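Peptidyl-prolyl cis-trans isomerase ([Pseudomonas syringae] pv. tomato str. DC3000, PDB 5XB0) probably catalyses the cis-trans isomerisation of peptide bonds preceding proline, through the FKBP-type domain that makes up most of this C-terminal piece. Local coordinates at residues Thr42-Asp47 and Met91-Lys96; Glu53-Gly58 and Glu125-Ala130. All coordinates share one frame; numbering follows the deposited sequence.

Contact 2 pairs strands 51-59 and 122-132 in the antiparallel sheet, and contact 1 joins, at the margin of that sheet, the loops that lead into strands 51-59 and 96-101. The centres of the two contacts lie about 11 Å apart. Along the chain the segments alternate: 42-47, 53-58, 91-96, then 125-130, so the two contacts interlock, all within the FKBP-type domain. They make a worked example of a loop pair set against a strand pair by backbone bonds: Gly-94 N lies 2.8 Å from Leu-128 O and Ala-95 O 3.1 Å from Leu-128 N, both probable hydrogen bonds, which place the turn of 91-96 against strand 122-132 beside contact 2.

Contact 1: Thr42-Asp47 and Met91-Lys96; sequences TGPKPD and MPTGAK
Thr-93, in a type II beta turn running from Pro-92 to Ala-95, meets Gly-43 and Pro-44 in a loop-to-loop contact at the margin of the FKBP sheet. The turn leads into strand 96-101, and the facing loop leads toward strand 51-59. Three direct hydrogen bonds join them, all involving Thr-93. Gly-43 N donates to Thr-93 O over 3.1 Å, arriving in the carbonyl plane on a lone pair. In return, Pro-44 O is gripped twice by this one threonine. The backbone N of Thr-93 approaches Pro-44 O from above the carbonyl plane, at 2.9 Å, whereas Thr-93 OG1 lies in that plane on a lone pair, 2.8 Å from Pro-44 O. The first torsion of Thr-93 (chi1 -62°) sets OG1 beside its own backbone N, and the two donors can therefore converge on a single oxygen; the pair of bonds holds the Pro-44 carbonyl, while the one from OG1 directs the hydroxyl.

A water extends this polar link, accepting from Thr-42 N and donating to Thr-93 O, which consequently receives both the water and Gly-43.

Around the bonds the packing is made by prolines and aliphatic carbons. The Pro-44 ring brings CD against CB and OG1 of Thr-93, and Pro-92 CB presses on Gly-43 O at 3.3 Å. Both Pro-44 and Thr-93 also reach Val-131 of strand 122-132, while Pro-92 leans on Trp-97, tying the loops to neighbouring strands.

The carbonyl of Met-91 is surrounded mostly by carbon. Lys-45 CG lies beside it before the extended lysine chain leads away, and Pro-46 CD closes in. Buried here without a conventional hydrogen-bond partner in the model, Met-91 O receives a CA-H...O contact from Lys-45 CA at 3.5 Å.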
loop_
_atom_site.group_PDB
_atom_site.type_symbol
_atom_site.label_atom_id
_atom_site.label_comp_id
_atom_site.label_asym_id
_atom_site.label_seq_id
_atom_site.Cartn_x
_atom_site.Cartn_y
_atom_site.Cartn_z
ATOM N N THR A 42 4.915 -18.719 4.447
ATOM C CA THR A 42 4.372 -19.544 5.519
ATOM C C THR A 42 4.965 -19.184 6.871
ATOM O O THR A 42 4.870 -19.969 7.815
ATOM C CB THR A 42 4.605 -21.048 5.258
ATOM O OG1 THR A 42 6.012 -21.307 5.200
ATOM C CG2 THR A 42 3.965 -21.469 3.932
ATOM N N GLY A 43 5.555 -17.991 6.969
ATOM C CA GLY A 43 6.141 -17.531 8.216
ATOM C C GLY A 43 5.170 -16.708 9.031
ATOM O O GLY A 43 4.000 -16.598 8.664
ATOM N N PRO A 44 5.644 -16.121 10.143
ATOM C CA PRO A 44 4.764 -15.392 11.067
ATOM C C PRO A 44 4.178 -14.122 10.471
ATOM O O PRO A 44 4.816 -13.466 9.627
ATOM C CB PRO A 44 5.692 -15.040 12.241
ATOM C CG PRO A 44 6.835 -16.016 12.134
ATOM C CD PRO A 44 7.022 -16.218 10.652
ATOM N N LYS A 45 2.981 -13.777 10.943
ATOM C CA LYS A 45 2.330 -12.518 10.593
ATOM C C LYS A 45 2.594 -11.521 11.708
ATOM O O LYS A 45 2.708 -11.911 12.876
ATOM C CB LYS A 45 0.818 -12.699 10.417
ATOM C CG LYS A 45 0.409 -13.604 9.277
ATOM C CD LYS A 45 -1.066 -13.949 9.376
ATOM C CE LYS A 45 -1.509 -14.818 8.209
ATOM N NZ LYS A 45 -2.885 -15.367 8.422
ATOM N N PRO A 46 2.670 -10.226 11.362
ATOM C CA PRO A 46 2.910 -9.209 12.393
ATOM C C PRO A 46 1.653 -8.831 13.158
ATOM O O PRO A 46 0.552 -8.910 12.611
ATOM C CB PRO A 46 3.409 -8.015 11.587
ATOM C CG PRO A 46 2.688 -8.140 10.288
ATOM C CD PRO A 46 2.603 -9.631 10.011
ATOM N N ASP A 47 1.832 -8.432 14.411
ATOM C CA ASP A 47 0.750 -7.883 15.214
ATOM C C ASP A 47 0.533 -6.421 14.865
ATOM O O ASP A 47 1.437 -5.754 14.347
ATOM C CB ASP A 47 1.060 -8.017 16.702
ATOM C CG ASP A 47 1.046 -9.459 17.181
ATOM O OD1 ASP A 47 0.387 -10.314 16.544
ATOM O OD2 ASP A 47 1.680 -9.732 18.219
ATOM N N MET A 91 -0.185 -10.673 6.345
ATOM C CA MET A 91 0.904 -11.114 5.485
ATOM C C MET A 91 1.910 -12.002 6.209
ATOM O O MET A 91 2.498 -11.589 7.199
ATOM C CB MET A 91 1.621 -9.894 4.912
ATOM C CG MET A 91 2.591 -10.250 3.808
ATOM S SD MET A 91 3.324 -8.773 3.085
ATOM C CE MET A 91 4.252 -9.498 1.730
ATOM N N PRO A 92 2.114 -13.234 5.717
ATOM C CA PRO A 92 3.091 -14.125 6.355
ATOM C C PRO A 92 4.524 -13.811 5.920
ATOM O O PRO A 92 4.748 -13.449 4.763
ATOM C CB PRO A 92 2.665 -15.516 5.878
ATOM C CG PRO A 92 2.022 -15.271 4.557
ATOM C CD PRO A 92 1.398 -13.891 4.609
ATOM N N THR A 93 5.475 -13.950 6.838
ATOM C CA THR A 93 6.877 -13.747 6.491
ATOM C C THR A 93 7.254 -14.640 5.308
ATOM O O THR A 93 6.858 -15.807 5.245
ATOM C CB THR A 93 7.783 -14.021 7.686
ATOM O OG1 THR A 93 7.462 -13.095 8.736
ATOM C CG2 THR A 93 9.233 -13.846 7.310
ATOM N N GLY A 94 7.971 -14.077 4.341
ATOM C CA GLY A 94 8.347 -14.820 3.149
ATOM C C GLY A 94 7.503 -14.484 1.928
ATOM O O GLY A 94 7.908 -14.731 0.784
ATOM N N ALA A 95 6.320 -13.933 2.153
ATOM C CA ALA A 95 5.448 -13.597 1.029
ATOM C C ALA A 95 5.942 -12.358 0.277
ATOM O O ALA A 95 6.682 -11.532 0.825
ATOM C CB ALA A 95 4.021 -13.379 1.508
ATOM N N LYS A 96 5.526 -12.254 -0.983
ATOM C CA LYS A 96 5.686 -11.041 -1.793
ATOM C C LYS A 96 4.301 -10.667 -2.295
ATOM O O LYS A 96 3.651 -11.467 -2.987
ATOM C CB LYS A 96 6.637 -11.255 -2.977
ATOM C CG LYS A 96 8.044 -11.710 -2.606
ATOM C CD LYS A 96 9.020 -11.427 -3.756
ATOM C CE LYS A 96 10.160 -12.437 -3.806
ATOM N NZ LYS A 96 9.687 -13.782 -4.249
HETATM O O HOH W 1 7.725 -18.426 4.332
#

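Contact 2: Glu53-Gly58 and Glu125-Ala130; sequences EVRYVG and EIELIA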
loop_
_atom_site.group_PDB
_atom_site.type_symbol
_atom_site.label_atom_id
_atom_site.label_comp_id
_atom_site.label_asym_id
_atom_site.label_seq_id
_atom_site.Cartn_x
_atom_site.Cartn_y
_atom_site.Cartn_z
ATOM N N GLU A 53 9.890 -6.097 8.841
ATOM C CA GLU A 53 11.110 -5.817 8.097
ATOM C C GLU A 53 10.788 -6.118 6.650
ATOM O O GLU A 53 10.426 -7.248 6.316
ATOM C CB GLU A 53 12.288 -6.657 8.592
ATOM C CG GLU A 53 13.627 -6.224 7.989
ATOM C CD GLU A 53 14.772 -7.170 8.322
ATOM O OE1 GLU A 53 14.524 -8.372 8.553
ATOM O OE2 GLU A 53 15.936 -6.708 8.360
ATOM N N VAL A 54 10.901 -5.109 5.786
ATOM C CA VAL A 54 10.421 -5.238 4.422
ATOM C C VAL A 54 11.410 -4.735 3.377
ATOM O O VAL A 54 12.271 -3.910 3.663
ATOM C CB VAL A 54 9.092 -4.467 4.219
ATOM C CG1 VAL A 54 7.970 -5.121 5.037
ATOM C CG2 VAL A 54 9.267 -2.978 4.576
ATOM N N ARG A 55 11.282 -5.266 2.168
ATOM C CA ARG A 55 11.715 -4.565 0.971
ATOM C C ARG A 55 10.455 -4.061 0.305
ATOM O O ARG A 55 9.422 -4.736 0.348
ATOM C CB ARG A 55 12.472 -5.479 0.012
ATOM C CG ARG A 55 13.757 -6.033 0.529
ATOM C CD ARG A 55 14.482 -6.761 -0.591
ATOM N NE ARG A 55 15.826 -7.119 -0.179
ATOM C CZ ARG A 55 16.129 -8.261 0.418
ATOM N NH1 ARG A 55 15.182 -9.158 0.652
ATOM N NH2 ARG A 55 17.380 -8.511 0.768
ATOM N N TYR A 56 10.521 -2.897 -0.330
ATOM C CA TYR A 56 9.323 -2.368 -0.963
ATOM C C TYR A 56 9.639 -1.423 -2.111
ATOM O O TYR A 56 10.697 -0.809 -2.170
ATOM C CB TYR A 56 8.432 -1.649 0.059
ATOM C CG TYR A 56 9.011 -0.356 0.587
ATOM C CD1 TYR A 56 9.916 -0.363 1.643
ATOM C CD2 TYR A 56 8.663 0.872 0.029
ATOM C CE1 TYR A 56 10.475 0.822 2.128
ATOM C CE2 TYR A 56 9.221 2.066 0.506
ATOM C CZ TYR A 56 10.112 2.031 1.567
ATOM O OH TYR A 56 10.668 3.198 2.050
ATOM N N VAL A 57 8.678 -1.322 -3.016
ATOM C CA VAL A 57 8.684 -0.286 -4.037
ATOM C C VAL A 57 7.305 0.346 -4.009
ATOM O O VAL A 57 6.304 -0.353 -4.101
ATOM C CB VAL A 57 8.994 -0.838 -5.435
ATOM C CG1 VAL A 57 8.975 0.308 -6.453
ATOM C CG2 VAL A 57 10.357 -1.505 -5.449
ATOM N N GLY A 58 7.258 1.668 -3.877
ATOM C CA GLY A 58 5.992 2.382 -3.871
ATOM C C GLY A 58 5.857 3.226 -5.121
ATOM O O GLY A 58 6.757 4.001 -5.449
ATOM N N GLU A 125 4.791 -2.806 -4.069
ATOM C CA GLU A 125 5.214 -4.192 -4.070
ATOM C C GLU A 125 6.051 -4.399 -2.814
ATOM O O GLU A 125 6.982 -3.644 -2.579
ATOM C CB GLU A 125 5.991 -4.527 -5.342
ATOM C CG GLU A 125 5.089 -4.498 -6.572
ATOM C CD GLU A 125 5.617 -5.323 -7.727
ATOM O OE1 GLU A 125 6.495 -6.184 -7.502
ATOM O OE2 GLU A 125 5.139 -5.113 -8.863
ATOM N N ILE A 126 5.690 -5.392 -2.003
ATOM C CA ILE A 126 6.293 -5.585 -0.688
ATOM C C ILE A 126 6.738 -7.023 -0.495
ATOM O O ILE A 126 5.982 -7.947 -0.764
ATOM C CB ILE A 126 5.303 -5.218 0.438
ATOM C CG1 ILE A 126 4.857 -3.763 0.301
ATOM C CG2 ILE A 126 5.918 -5.476 1.810
ATOM C CD1 ILE A 126 3.798 -3.367 1.283
ATOM N N GLU A 127 7.975 -7.204 -0.051
ATOM C CA GLU A 127 8.460 -8.507 0.393
ATOM C C GLU A 127 8.616 -8.471 1.904
ATOM O O GLU A 127 9.314 -7.607 2.437
ATOM C CB GLU A 127 9.792 -8.869 -0.265
ATOM C CG GLU A 127 10.269 -10.265 0.158
ATOM C CD GLU A 127 11.569 -10.685 -0.486
ATOM O OE1 GLU A 127 11.828 -11.910 -0.516
ATOM O OE2 GLU A 127 12.330 -9.799 -0.946
ATOM N N LEU A 128 7.954 -9.390 2.603
ATOM C CA LEU A 128 8.052 -9.396 4.057
ATOM C C LEU A 128 9.195 -10.327 4.485
ATOM O O LEU A 128 9.122 -11.547 4.333
ATOM C CB LEU A 128 6.722 -9.815 4.686
ATOM C CG LEU A 128 6.678 -9.758 6.211
ATOM C CD1 LEU A 128 6.934 -8.343 6.774
ATOM C CD2 LEU A 128 5.348 -10.275 6.700
ATOM N N ILE A 129 10.256 -9.736 5.017
ATOM C CA ILE A 129 11.471 -10.473 5.343
ATOM C C ILE A 129 11.423 -11.057 6.751
ATOM O O ILE A 129 11.907 -12.169 7.001
ATOM C CB ILE A 129 12.709 -9.559 5.212
ATOM C CG1 ILE A 129 12.759 -8.933 3.821
ATOM C CG2 ILE A 129 13.995 -10.323 5.499
ATOM C CD1 ILE A 129 12.786 -9.945 2.721
ATOM N N ALA A 130 10.845 -10.289 7.672
ATOM C CA ALA A 130 10.769 -10.683 9.069
ATOM C C ALA A 130 9.739 -9.830 9.802
ATOM O O ALA A 130 9.328 -8.776 9.329
ATOM C CB ALA A 130 12.127 -10.556 9.739
#
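A classic beta bulge interrupts the antiparallel pairing of strands 51-59 and 122-132, where Ile-129 and Ala-130 both face Glu-53. Glu-53 O takes a 2.8 Å bond from Ile-129 N, almost head-on to the carbonyl, and only a weak one from Ala-130 N; Glu-53 N donates to Ala-130 O. Beyond the bulge the pairing is regular, with Arg-55 opposite Glu-127 and Val-57 opposite Glu-125 as hydrogen-bonded pairs.

On the Arg-55 face, the arginine and Glu-127 run alongside each other in the same direction. Glu-127 OE2 meets the guanidinium edge in a salt bridge whose hydrogen bond, from Arg-55 NH1 at 3.3 Å, is weak; the two planes are turned 42° apart. Ile-129 CD1 approaches the same NH1 obliquely.

On the opposite face the contacts between the strands are apolar: Val-54 CG1 touches both Ile-126 CG2 and Leu-128 CD1, each at 3.8 Å. Tyr-56 packs its CB against Ile-126 CG1, but its ring is carried away from strand 122-132 (chi1 69°). Its OH bonds to Asp-67, and Trp-84 meets the ring edge-to-face. A tartrate, probably from the crystallisation liquor, lies nearby. This is probably the pocket that aromatic side chains line over the concave sheet face in the FKBP fold.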